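Local coordinates for malonyl CoA-acyl carrier protein transacylase (Burkholderia pseudomallei, PDB 3G87) that probably transfers the malonyl group from malonyl-CoA to the acyl carrier protein, as expected of an acyltransferase that supplies extender units, at residues F96-A101 against I221-N226; A229-N234 against I255-A260; R45-D50 against D54-T59; K19-A24 against Y67-L72; L178-H181 against R185-R188. All blocks are in the same frame, centred on the assembly; numbering follows the deposited sequence.

Contact 1: residues F96-A101 against I221-N226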
# COMPACT_ATOMS: atom_id res chain seq x y z
N PHE A 96 3.81 -0.18 -5.97
CA PHE A 96 4.73 0.48 -6.83
C PHE A 96 6.15 0.10 -6.61
O PHE A 96 6.83 -0.09 -7.52
CB PHE A 96 4.54 1.96 -6.76
CG PHE A 96 3.36 2.42 -7.47
CD1 PHE A 96 3.41 2.74 -8.79
CD2 PHE A 96 2.16 2.50 -6.83
CE1 PHE A 96 2.31 3.12 -9.40
CE2 PHE A 96 1.10 2.89 -7.47
CZ PHE A 96 1.16 3.20 -8.75
N ASN A 97 6.57 -0.05 -5.37
CA ASN A 97 7.89 -0.59 -5.06
C ASN A 97 8.07 -2.07 -5.38
O ASN A 97 9.20 -2.48 -5.65
CB ASN A 97 8.24 -0.36 -3.61
CG ASN A 97 8.33 1.08 -3.27
OD1 ASN A 97 7.39 1.65 -2.68
ND2 ASN A 97 9.47 1.70 -3.62
N ALA A 98 7.02 -2.88 -5.27
CA ALA A 98 7.02 -4.31 -5.73
C ALA A 98 7.25 -4.38 -7.24
O ALA A 98 8.09 -5.16 -7.71
CB ALA A 98 5.67 -5.02 -5.39
N LEU A 99 6.47 -3.61 -8.00
CA LEU A 99 6.63 -3.52 -9.45
C LEU A 99 8.03 -3.01 -9.81
O LEU A 99 8.65 -3.55 -10.76
CB LEU A 99 5.54 -2.64 -10.09
CG LEU A 99 4.09 -3.14 -9.97
CD1 LEU A 99 3.06 -2.08 -10.47
CD2 LEU A 99 3.94 -4.50 -10.73
N LEU A 100 8.56 -2.06 -9.02
CA LEU A 100 9.93 -1.58 -9.24
C LEU A 100 10.96 -2.73 -9.10
O LEU A 100 11.78 -2.94 -9.98
CB LEU A 100 10.26 -0.45 -8.26
CG LEU A 100 11.71 0.03 -8.32
CD1 LEU A 100 12.07 0.62 -9.69
CD2 LEU A 100 12.00 1.07 -7.17
N ALA A 101 10.89 -3.45 -7.97
CA ALA A 101 11.77 -4.59 -7.72
C ALA A 101 11.56 -5.72 -8.68
O ALA A 101 12.42 -6.52 -8.80
CB ALA A 101 11.64 -5.09 -6.28
N ILE A 221 9.98 -11.08 -11.41
CA ILE A 221 9.78 -11.79 -10.13
C ILE A 221 8.27 -11.58 -9.86
O ILE A 221 7.75 -10.47 -10.10
CB ILE A 221 10.67 -11.18 -8.95
CG1 ILE A 221 12.16 -11.25 -9.27
CG2 ILE A 221 10.43 -11.91 -7.63
CD1 ILE A 221 13.09 -10.56 -8.24
N PRO A 222 7.54 -12.65 -9.45
CA PRO A 222 6.06 -12.56 -9.31
C PRO A 222 5.66 -11.43 -8.35
O PRO A 222 6.24 -11.30 -7.27
CB PRO A 222 5.67 -13.90 -8.69
CG PRO A 222 6.79 -14.87 -9.14
CD PRO A 222 8.04 -14.05 -9.40
N VAL A 223 4.70 -10.61 -8.75
CA VAL A 223 4.23 -9.53 -7.87
C VAL A 223 2.77 -9.83 -7.59
O VAL A 223 2.00 -10.00 -8.54
CB VAL A 223 4.40 -8.15 -8.56
CG1 VAL A 223 3.76 -7.07 -7.73
CG2 VAL A 223 5.89 -7.82 -8.78
N ILE A 224 2.40 -9.94 -6.32
CA ILE A 224 0.99 -10.29 -5.98
C ILE A 224 0.16 -9.03 -5.98
O ILE A 224 0.45 -8.08 -5.24
CB ILE A 224 0.79 -11.00 -4.63
CG1 ILE A 224 1.80 -12.16 -4.43
CG2 ILE A 224 -0.60 -11.56 -4.64
CD1 ILE A 224 1.76 -13.16 -5.54
N SER A 225 -0.84 -9.00 -6.83
CA SER A 225 -1.56 -7.80 -7.06
C SER A 225 -2.60 -7.60 -5.96
O SER A 225 -3.30 -8.53 -5.59
CB SER A 225 -2.21 -7.89 -8.44
OG SER A 225 -3.47 -7.25 -8.47
N ASN A 226 -2.74 -6.38 -5.50
CA ASN A 226 -3.69 -6.00 -4.49
C ASN A 226 -5.13 -6.23 -4.90
O ASN A 226 -5.95 -6.48 -4.08
CB ASN A 226 -3.57 -4.52 -4.13
CG ASN A 226 -2.45 -4.18 -3.15
OD1 ASN A 226 -2.19 -3.05 -2.96
ND2 ASN A 226 -1.83 -5.13 -2.55
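The helical turn of Ala98 lies against the extended chain at Val223, with their CA atoms 6.3 Å apart; toward Ala101 and Ile221 the backbones diverge, the CA separation growing to 7.8 Å. The helix is the last turn and a half of helix 94-101, and the facing chain includes the short strand 223-224, an outer strand of the parallel sheet.

Val223 carries most of the contact, and its two methyls meet different parts of the helix. With chi1 at 173°, Val223 CG1 stands opposite the backbone N and reaches Ala98 CB at 3.7 Å. The same Val223 CG1 meets Leu99 CD2 at 4.0 Å, the leucine arriving at about a right angle to the valine. Val223 CG2 turns instead to the helix backbone and lies 3.6 Å from Ala98 O. Farther along, Ile221 extends its CD1 to within 4.1 Å of Ala101 O, a looser touch.

Between strand 87-90 and helix 94-101 lies a Gly90-Ser92-Gly94 turn consistent with the nucleophile elbow of this family. Asn226 bonds to this turn, its OD1 accepting from Ser92 N and its ND2 donating to Gly90 O. Across the contact itself the evidence is entirely of carbon against carbon or carbonyl oxygen, in buried surroundings, which implies that the segments are held by dispersion between apolar groups, the methyl of Ala98 allowing Val223 to approach closely.

Contact 2: residues A229-N234 against I255-A260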
# COMPACT_ATOMS: atom_id res chain seq x y z
N ALA A 229 -5.30 -10.45 -5.44
CA ALA A 229 -4.64 -11.32 -4.52
C ALA A 229 -3.92 -12.45 -5.27
O ALA A 229 -3.68 -13.54 -4.73
CB ALA A 229 -5.66 -11.88 -3.51
N ARG A 230 -3.53 -12.18 -6.52
CA ARG A 230 -2.84 -13.18 -7.33
C ARG A 230 -1.70 -12.50 -8.12
O ARG A 230 -1.71 -11.28 -8.24
CB ARG A 230 -3.82 -13.88 -8.28
CG ARG A 230 -4.90 -14.79 -7.63
CD ARG A 230 -4.26 -15.99 -6.96
NE ARG A 230 -5.21 -16.94 -6.39
CZ ARG A 230 -5.78 -16.84 -5.19
NH1 ARG A 230 -5.55 -15.81 -4.36
NH2 ARG A 230 -6.62 -17.79 -4.80
N PRO A 231 -0.77 -13.25 -8.65
CA PRO A 231 0.28 -12.68 -9.47
C PRO A 231 -0.23 -11.81 -10.65
O PRO A 231 -1.11 -12.21 -11.35
CB PRO A 231 0.99 -13.91 -9.97
CG PRO A 231 0.54 -14.96 -9.22
CD PRO A 231 -0.70 -14.70 -8.64
N TYR A 232 0.33 -10.63 -10.81
CA TYR A 232 0.18 -9.82 -12.00
C TYR A 232 0.35 -10.65 -13.28
O TYR A 232 1.27 -11.38 -13.45
CB TYR A 232 1.16 -8.65 -12.00
CG TYR A 232 0.67 -7.29 -11.52
CD1 TYR A 232 0.79 -6.91 -10.22
CD2 TYR A 232 0.16 -6.38 -12.40
CE1 TYR A 232 0.39 -5.73 -9.81
CE2 TYR A 232 -0.26 -5.20 -11.99
CZ TYR A 232 -0.14 -4.86 -10.69
OH TYR A 232 -0.55 -3.65 -10.28
N GLU A 233 -0.60 -10.55 -14.17
CA GLU A 233 -0.53 -11.31 -15.38
C GLU A 233 0.44 -10.66 -16.33
O GLU A 233 0.64 -9.53 -16.26
CB GLU A 233 -1.89 -11.38 -16.02
CG GLU A 233 -2.74 -12.49 -15.53
CD GLU A 233 -4.15 -12.32 -15.94
OE1 GLU A 233 -4.48 -12.87 -17.00
OE2 GLU A 233 -4.90 -11.60 -15.26
N ASN A 234 1.02 -11.40 -17.24
CA ASN A 234 1.78 -10.78 -18.28
C ASN A 234 0.83 -10.00 -19.17
O ASN A 234 -0.24 -10.45 -19.47
CB ASN A 234 2.60 -11.78 -19.06
CG ASN A 234 3.76 -12.30 -18.28
OD1 ASN A 234 4.24 -11.67 -17.40
ND2 ASN A 234 4.21 -13.45 -18.62
N ILE A 255 -1.18 -12.41 1.15
CA ILE A 255 -0.34 -13.15 2.04
C ILE A 255 -0.72 -14.62 2.09
O ILE A 255 0.09 -15.45 1.87
CB ILE A 255 -0.38 -12.56 3.47
CG1 ILE A 255 0.03 -11.12 3.45
CG2 ILE A 255 0.46 -13.34 4.41
CD1 ILE A 255 1.37 -10.89 3.03
N ARG A 256 -1.97 -14.92 2.38
CA ARG A 256 -2.48 -16.31 2.40
C ARG A 256 -2.21 -17.07 1.07
O ARG A 256 -1.88 -18.27 1.06
CB ARG A 256 -3.97 -16.31 2.74
CG ARG A 256 -4.23 -16.17 4.24
CD ARG A 256 -5.74 -16.14 4.58
NE ARG A 256 -6.02 -16.48 5.97
CZ ARG A 256 -7.24 -16.45 6.53
NH1 ARG A 256 -8.33 -16.06 5.83
NH2 ARG A 256 -7.39 -16.80 7.82
N TYR A 257 -2.32 -16.36 -0.06
CA TYR A 257 -1.95 -16.98 -1.31
C TYR A 257 -0.47 -17.35 -1.27
O TYR A 257 -0.11 -18.42 -1.74
CB TYR A 257 -2.24 -16.05 -2.51
CG TYR A 257 -1.74 -16.62 -3.84
CD1 TYR A 257 -2.45 -17.63 -4.49
CD2 TYR A 257 -0.55 -16.15 -4.44
CE1 TYR A 257 -1.99 -18.18 -5.71
CE2 TYR A 257 -0.09 -16.68 -5.68
CZ TYR A 257 -0.83 -17.67 -6.32
OH TYR A 257 -0.41 -18.23 -7.55
N LEU A 258 0.39 -16.51 -0.72
CA LEU A 258 1.80 -16.88 -0.64
C LEU A 258 2.04 -18.03 0.28
O LEU A 258 2.85 -18.89 -0.06
CB LEU A 258 2.71 -15.71 -0.22
CG LEU A 258 2.63 -14.60 -1.28
CD1 LEU A 258 3.22 -13.27 -0.80
CD2 LEU A 258 3.16 -15.05 -2.64
N LEU A 259 1.36 -18.05 1.43
CA LEU A 259 1.51 -19.17 2.39
C LEU A 259 1.16 -20.54 1.77
O LEU A 259 1.92 -21.49 1.94
CB LEU A 259 0.66 -18.92 3.65
CG LEU A 259 1.05 -17.69 4.49
CD1 LEU A 259 0.15 -17.54 5.66
CD2 LEU A 259 2.50 -17.73 4.97
N ALA A 260 0.03 -20.60 1.05
CA ALA A 260 -0.42 -21.81 0.32
C ALA A 260 0.51 -22.21 -0.84
O ALA A 260 0.77 -23.39 -1.07
CB ALA A 260 -1.84 -21.61 -0.22
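Ala229 comes nearest to the helix at Tyr257, the two CA atoms 7.0 Å apart, where an irregular chain passes alongside one turn of helix 251-264. Tyr257 supplies the helix's whole share of the contact. Its CG is opposite the backbone N, which sends the ring out from the helix toward the loop, and Ala229, Arg230 and Pro231 all approach from one side of the ring plane.

Over the face of the ring comes the aliphatic part of Arg230. Arg230 CD stands 3.7 Å from the Tyr257 ring centroid and 27° off the normal, a CH-pi contact displaced toward CE1. Because the arginine chain bends at chi2, its guanidinium follows over the ring rim, with Arg230 NE 3.4 Å from Tyr257 CD1 and the two planes only 18° apart. A bond within the loop helps to hold this orientation: Arg230 NH1 donates to Ala229 O over 3.0 Å at 166°, the oxygen lying in the guanidinium plane although the donor sits well above the carbonyl plane.

The loop follows strand 223-224, at the border of the parallel sheet of the larger subdomain, consistent with the alpha/beta hydrolase-like core of this acyltransferase family. Helix 251-264 packs beside that strand, since Tyr257 and Leu258 both touch Ile224, and Tyr232 bonds through its backbone to Val223. Ala229 O also lies 3.6 Å from Tyr257 CB, near the root of the side chain. At the phenol end Pro231 crosses at about a right angle and brings CD to 3.6 Å from Tyr257 CE2.

Contact 3: residues R45-D50 against D54-T59; sequences RALCVD and DELGRT
Leu47 is the first residue of helix 44-50 to meet the following loop, and its CA lies 6.9 Å from that of Leu56. Its CG stands opposite the backbone N (chi1 166°), which carries Leu47 CD1 to 3.6 Å from Glu55 CB, the two side chains crossing at about a right angle. CG of Leu47 itself packs on Leu56 CD2 at 3.9 Å. The carbonyl of Leu47 is covered by the same partner: Leu56 CG lies 3.6 Å from Leu47 O, with both of its methyls nearly as close, so the branched end straddles the oxygen. Cys48 comes next; its CB points away from the loop, and its share is the carbonyl oxygen, 4.1 Å from Leu56 CD1.

Polar bonds with residues just before it accompany the loop. Asp51 accepts from Glu55 N and Leu56 N through its two carboxylate oxygens, and the carboxylate of Glu55 is paired with Arg53 in a salt bridge. A type I turn from Glu55 to Arg58, closed by Arg58 N to Glu55 O at 3.0 Å, then delivers the chain to Arg58, the N-cap of helix 59-81.

The contact is buried and closes the short connection between helix 44-50 and helix 59-81. Leu56 and Cys48 both reach Ala65 of helix 59-81, Met21 of loop 19-24 touches both as well, and Phe26 of helix 25-28 also touches Cys48.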
# COMPACT_ATOMS: atom_id res chain seq x y z
N ARG A 45 14.47 14.62 0.74
CA ARG A 45 15.16 14.32 2.01
C ARG A 45 14.61 15.22 3.10
O ARG A 45 14.42 14.77 4.22
CB ARG A 45 16.70 14.49 1.89
CG ARG A 45 17.41 14.10 3.21
CD ARG A 45 18.84 14.63 3.26
NE ARG A 45 19.52 14.13 4.45
CZ ARG A 45 19.42 14.63 5.66
NH1 ARG A 45 18.71 15.73 5.87
NH2 ARG A 45 20.07 14.02 6.66
N ALA A 46 14.41 16.49 2.76
CA ALA A 46 13.86 17.46 3.69
C ALA A 46 12.46 16.99 4.12
O ALA A 46 12.15 16.96 5.30
CB ALA A 46 13.79 18.82 3.05
N LEU A 47 11.63 16.61 3.16
CA LEU A 47 10.24 16.23 3.46
C LEU A 47 10.25 15.06 4.44
O LEU A 47 9.47 15.04 5.42
CB LEU A 47 9.52 15.86 2.15
CG LEU A 47 8.15 15.13 2.26
CD1 LEU A 47 7.02 16.04 2.79
CD2 LEU A 47 7.70 14.55 0.95
N CYS A 48 11.15 14.09 4.18
CA CYS A 48 11.26 12.85 4.99
C CYS A 48 11.94 12.95 6.39
O CYS A 48 11.40 12.41 7.43
CB CYS A 48 11.92 11.73 4.16
SG CYS A 48 10.87 11.07 2.78
N VAL A 49 13.11 13.60 6.42
CA VAL A 49 13.94 13.65 7.64
C VAL A 49 13.47 14.79 8.55
O VAL A 49 13.24 14.57 9.74
CB VAL A 49 15.47 13.73 7.32
CG1 VAL A 49 16.26 14.00 8.58
CG2 VAL A 49 15.96 12.46 6.61
N ASP A 50 13.28 15.98 7.98
CA ASP A 50 12.92 17.17 8.74
C ASP A 50 11.40 17.48 8.78
O ASP A 50 10.91 17.98 9.79
CB ASP A 50 13.62 18.43 8.19
CG ASP A 50 15.15 18.21 7.91
OD1 ASP A 50 15.76 17.52 8.81
OD2 ASP A 50 15.71 18.74 6.82
N ASP A 54 5.05 19.99 8.01
CA ASP A 54 4.19 18.94 8.45
C ASP A 54 3.31 18.39 7.35
O ASP A 54 2.14 18.36 7.43
CB ASP A 54 3.43 19.42 9.66
CG ASP A 54 4.33 19.77 10.81
OD1 ASP A 54 4.63 18.86 11.56
OD2 ASP A 54 4.76 20.92 10.96
N GLU A 55 3.98 17.95 6.30
CA GLU A 55 3.42 17.57 5.03
C GLU A 55 3.29 16.09 4.85
O GLU A 55 2.52 15.67 4.06
CB GLU A 55 4.28 18.12 3.91
CG GLU A 55 3.98 19.52 3.58
CD GLU A 55 5.04 20.22 2.82
OE1 GLU A 55 6.13 19.74 2.71
OE2 GLU A 55 4.79 21.28 2.33
N LEU A 56 4.03 15.31 5.61
CA LEU A 56 4.08 13.87 5.48
C LEU A 56 2.72 13.16 5.51
O LEU A 56 2.53 12.21 4.84
CB LEU A 56 5.07 13.25 6.46
CG LEU A 56 6.54 13.14 6.09
CD1 LEU A 56 7.33 12.61 7.20
CD2 LEU A 56 6.90 12.44 4.81
N GLY A 57 1.79 13.68 6.28
CA GLY A 57 0.46 13.10 6.35
C GLY A 57 -0.57 13.47 5.26
O GLY A 57 -1.73 12.95 5.23
N ARG A 58 -0.19 14.39 4.37
CA ARG A 58 -1.11 14.76 3.27
C ARG A 58 -0.74 13.92 2.05
O ARG A 58 0.41 13.90 1.64
CB ARG A 58 -1.01 16.25 3.03
CG ARG A 58 -1.28 17.07 4.30
CD ARG A 58 -0.76 18.45 4.14
NE ARG A 58 -1.58 19.11 3.13
CZ ARG A 58 -1.21 20.19 2.44
NH1 ARG A 58 -0.01 20.76 2.65
NH2 ARG A 58 -2.07 20.69 1.53
N THR A 59 -1.70 13.20 1.49
CA THR A 59 -1.43 12.08 0.53
C THR A 59 -0.55 12.49 -0.68
O THR A 59 0.15 11.69 -1.23
CB THR A 59 -2.80 11.31 0.11
OG1 THR A 59 -2.55 9.96 -0.34
CG2 THR A 59 -3.54 12.05 -0.95

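Contact 4: residues K19-A24 against Y67-L72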
# COMPACT_ATOMS: atom_id res chain seq x y z
N LYS A 19 8.23 11.26 10.40
CA LYS A 19 9.35 12.17 10.23
C LYS A 19 10.61 11.42 10.70
O LYS A 19 10.60 10.85 11.79
CB LYS A 19 9.08 13.38 11.11
CG LYS A 19 10.00 14.56 11.02
CD LYS A 19 10.02 15.26 12.38
CE LYS A 19 10.62 16.68 12.37
NZ LYS A 19 9.55 17.73 12.05
N GLY A 20 11.67 11.40 9.89
CA GLY A 20 12.94 10.78 10.25
C GLY A 20 13.18 9.57 9.35
O GLY A 20 14.30 9.05 9.26
N MET A 21 12.13 9.14 8.63
CA MET A 21 12.23 8.01 7.71
C MET A 21 13.27 8.27 6.60
O MET A 21 13.45 9.41 6.11
CB MET A 21 10.86 7.68 7.10
CG MET A 21 10.37 8.76 6.16
SD MET A 21 8.60 8.83 5.69
CE MET A 21 8.34 7.26 4.95
N GLY A 22 13.91 7.23 6.17
CA GLY A 22 14.96 7.38 5.22
C GLY A 22 16.30 7.59 5.86
O GLY A 22 17.08 6.75 5.78
N GLY A 23 16.52 8.72 6.48
CA GLY A 23 17.74 8.97 7.22
C GLY A 23 18.96 9.12 6.36
O GLY A 23 18.98 9.91 5.49
N ALA A 24 19.96 8.31 6.60
CA ALA A 24 21.21 8.40 5.89
C ALA A 24 21.19 7.75 4.54
O ALA A 24 22.04 8.00 3.75
CB ALA A 24 22.28 7.88 6.72
N TYR A 67 7.39 5.83 -1.30
CA TYR A 67 7.99 5.19 -2.45
C TYR A 67 9.50 5.29 -2.42
O TYR A 67 10.19 4.29 -2.65
CB TYR A 67 7.45 5.80 -3.77
CG TYR A 67 8.13 5.27 -5.04
CD1 TYR A 67 7.69 4.07 -5.65
CD2 TYR A 67 9.20 5.95 -5.62
CE1 TYR A 67 8.29 3.58 -6.81
CE2 TYR A 67 9.86 5.44 -6.77
CZ TYR A 67 9.37 4.28 -7.38
OH TYR A 67 9.99 3.79 -8.51
N VAL A 68 10.01 6.49 -2.17
CA VAL A 68 11.46 6.70 -2.25
C VAL A 68 12.14 6.02 -1.06
O VAL A 68 13.18 5.34 -1.21
CB VAL A 68 11.82 8.20 -2.30
CG1 VAL A 68 13.31 8.38 -2.36
CG2 VAL A 68 11.15 8.86 -3.51
N VAL A 69 11.54 6.15 0.12
CA VAL A 69 12.08 5.45 1.27
C VAL A 69 12.01 3.93 1.09
O VAL A 69 13.02 3.21 1.33
CB VAL A 69 11.53 5.98 2.58
CG1 VAL A 69 12.01 5.12 3.76
CG2 VAL A 69 11.98 7.51 2.76
N ASN A 70 10.87 3.42 0.63
CA ASN A 70 10.80 2.00 0.39
C ASN A 70 11.89 1.59 -0.61
O ASN A 70 12.58 0.61 -0.40
CB ASN A 70 9.43 1.61 -0.18
CG ASN A 70 8.32 1.71 0.83
OD1 ASN A 70 8.54 2.01 2.03
ND2 ASN A 70 7.10 1.45 0.36
N ALA A 71 12.01 2.31 -1.71
CA ALA A 71 13.04 1.98 -2.72
C ALA A 71 14.46 1.97 -2.18
O ALA A 71 15.24 1.07 -2.45
CB ALA A 71 12.95 2.97 -3.87
N LEU A 72 14.85 3.01 -1.47
CA LEU A 72 16.21 3.13 -1.01
C LEU A 72 16.53 2.01 -0.04
O LEU A 72 17.58 1.36 -0.16
CB LEU A 72 16.41 4.51 -0.38
CG LEU A 72 17.04 5.57 -1.33
CD1 LEU A 72 16.54 5.55 -2.78
CD2 LEU A 72 16.90 6.95 -0.74
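Val69 sets its isopropyl group directly against the backbone of Gly22, where the CA atoms of the two residues are 5.3 Å apart. With CG1 opposite its own backbone N (chi1 174°), the valine presents both methyls to the glycine: Val69 CG1 is 3.7 Å from Gly22 N, and Val69 CG2 is 3.9 Å from Gly22 CA. Gly22, having no side chain, allows the loop to run this close over the helix.

Met21 flanks the valine on the loop side. Its chi1 of 69° places CG between the backbone N and the carbonyl carbon, the crowded position, and brings Met21 CG to 4.0 Å from Val69 CG2. The chain then extends to SD and bends at chi3, which returns the terminal CE of Met21 to 4.2 Å from Val69 CB. The thioether thus meets the valine twice, first at CG and again at CE, while the two side chains run obliquely to each other. All of the touching is apolar, apart from the Gly22 amide nitrogen next to Val69 CG1.

Loop 19-24 lies between strand 6-11 and helix 25-28, and here it rests on the middle of the long helix 59-81. Phe26 of helix 25-28 also packs on Val69, Met21 reaches Leu56 and His276, and Gly20 bonds through its backbone to Cys48 of helix 44-50; on another side of helix 59-81, Tyr67 and Ala71 pack on helix 94-101.

Contact 5: residues L178-H181 against R185-R188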
# COMPACT_ATOMS: atom_id res chain seq x y z
N LEU A 178 -20.64 2.71 16.08
CA LEU A 178 -21.10 1.36 15.82
C LEU A 178 -20.08 0.30 16.03
O LEU A 178 -20.41 -0.82 16.08
CB LEU A 178 -21.67 1.22 14.43
CG LEU A 178 -22.64 2.27 13.98
CD1 LEU A 178 -22.88 2.21 12.55
CD2 LEU A 178 -23.87 2.15 14.72
N PHE A 179 -18.84 0.71 16.13
CA PHE A 179 -17.74 -0.19 16.28
C PHE A 179 -16.95 0.07 17.56
O PHE A 179 -15.75 -0.04 17.57
CB PHE A 179 -16.83 -0.17 15.05
CG PHE A 179 -17.52 -0.56 13.78
CD1 PHE A 179 -17.88 -1.84 13.55
CD2 PHE A 179 -17.85 0.39 12.86
CE1 PHE A 179 -18.53 -2.14 12.44
CE2 PHE A 179 -18.49 0.08 11.74
CZ PHE A 179 -18.81 -1.18 11.52
N GLN A 180 -17.62 0.45 18.62
CA GLN A 180 -16.97 0.56 19.90
C GLN A 180 -17.76 -0.15 20.94
O GLN A 180 -18.64 0.39 21.55
CB GLN A 180 -16.72 1.97 20.29
CG GLN A 180 -15.62 2.56 19.52
CD GLN A 180 -15.78 4.01 19.36
OE1 GLN A 180 -15.18 4.59 18.49
NE2 GLN A 180 -16.61 4.61 20.16
N HIS A 181 -17.42 -1.40 21.11
CA HIS A 181 -18.12 -2.22 22.00
C HIS A 181 -17.48 -3.55 21.99
O HIS A 181 -16.97 -3.96 20.98
CB HIS A 181 -19.52 -2.39 21.51
CG HIS A 181 -19.64 -3.24 20.30
ND1 HIS A 181 -19.90 -4.59 20.36
CD2 HIS A 181 -19.55 -2.94 18.99
CE1 HIS A 181 -19.96 -5.07 19.14
NE2 HIS A 181 -19.75 -4.09 18.29
N ARG A 185 -12.91 -2.39 18.04
CA ARG A 185 -12.39 -1.02 18.18
C ARG A 185 -12.36 -0.27 16.84
O ARG A 185 -12.41 -0.87 15.77
CB ARG A 185 -11.00 -1.01 18.82
CG ARG A 185 -10.94 -1.34 20.35
CD ARG A 185 -9.50 -1.12 20.99
NE ARG A 185 -8.48 -2.09 20.54
CZ ARG A 185 -7.25 -1.78 20.08
NH1 ARG A 185 -6.83 -0.51 20.02
NH2 ARG A 185 -6.43 -2.76 19.68
N TYR A 186 -12.32 1.05 16.92
CA TYR A 186 -12.41 1.91 15.76
C TYR A 186 -11.36 2.98 15.75
O TYR A 186 -11.13 3.60 16.71
CB TYR A 186 -13.81 2.51 15.68
CG TYR A 186 -14.06 3.66 14.74
CD1 TYR A 186 -14.82 3.50 13.62
CD2 TYR A 186 -13.61 4.90 15.03
CE1 TYR A 186 -15.10 4.52 12.81
CE2 TYR A 186 -13.87 5.92 14.23
CZ TYR A 186 -14.62 5.74 13.11
OH TYR A 186 -14.86 6.79 12.30
N LEU A 187 -10.73 3.19 14.62
CA LEU A 187 -9.77 4.26 14.48
C LEU A 187 -9.92 5.08 13.23
O LEU A 187 -9.71 4.61 12.18
CB LEU A 187 -8.35 3.73 14.66
CG LEU A 187 -7.12 4.63 14.66
CD1 LEU A 187 -7.14 5.75 15.68
CD2 LEU A 187 -5.82 3.85 14.67
N ARG A 188 -10.29 6.33 13.37
CA ARG A 188 -10.32 7.27 12.27
C ARG A 188 -8.94 7.51 11.72
O ARG A 188 -8.00 7.69 12.47
CB ARG A 188 -10.95 8.60 12.65
CG ARG A 188 -11.07 9.59 11.52
CD ARG A 188 -12.40 9.60 10.88
NE ARG A 188 -12.63 10.52 9.77
CZ ARG A 188 -13.63 11.38 9.73
NH1 ARG A 188 -14.46 11.47 10.74
NH2 ARG A 188 -13.79 12.16 8.70
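Tyr186 can be followed outward from the strand into the loop that precedes it. Tyr186 CB lies 4.1 Å from Phe179 CB and 3.7 Å from Phe179 O, facing both the root and the carbonyl of the phenylalanine. With CG opposite the backbone N (chi1 167°), the ring rises toward the loop. Tyr186 CD1 comes 4.4 Å from Phe179 CD2, the rings meeting obliquely, while the Gln180 side chain runs alongside the Tyr186 ring and crosses it obliquely.

Strand 185-188 is an outer strand of the four-stranded antiparallel sheet, bonded to strand 127-133. With helices 137-146 and 169-175, the strand order fits the ferredoxin-like small subdomain known in this transferase family, and the contact folds the connection after its second helix back on its last strand. Within this subdomain the tyrosine side chain lies among Ala130 and Ile132 of strand 127-133, Ala175 of helix 169-175, and Glu176.

At the tip, Tyr186 OH is hydrogen-bonded to Ile172 O, which ties the phenol to helix 169-175. The backbones come near one another as well: Phe179 O lies 3.5 Å from Arg185 C, and the CA atoms of Gln180 and Arg185 are 5.1 Å apart.

How the contacts relate
From the N terminus, loop 19-24 opens contact 4, which closes only at helix 59-81; contact 3 opens and closes within that span, and the two touch through the backbone. Together they tie helices 44-50 and 59-81 to the loop after the first strand. Contact 1 then opens at helix 94-101, joined to helix 59-81 through Asn97, and closes at 221-226. The excursion between its segments holds contact 5, in the smaller antiparallel subdomain, the centres of contacts 1 and 5 lying about 32 Å apart. Contact 2 follows in series, touching contact 1 through backbone pairs such as Ser225 N with Arg230 O, and joins the sheet edge to helix 251-264. No two contacts cross.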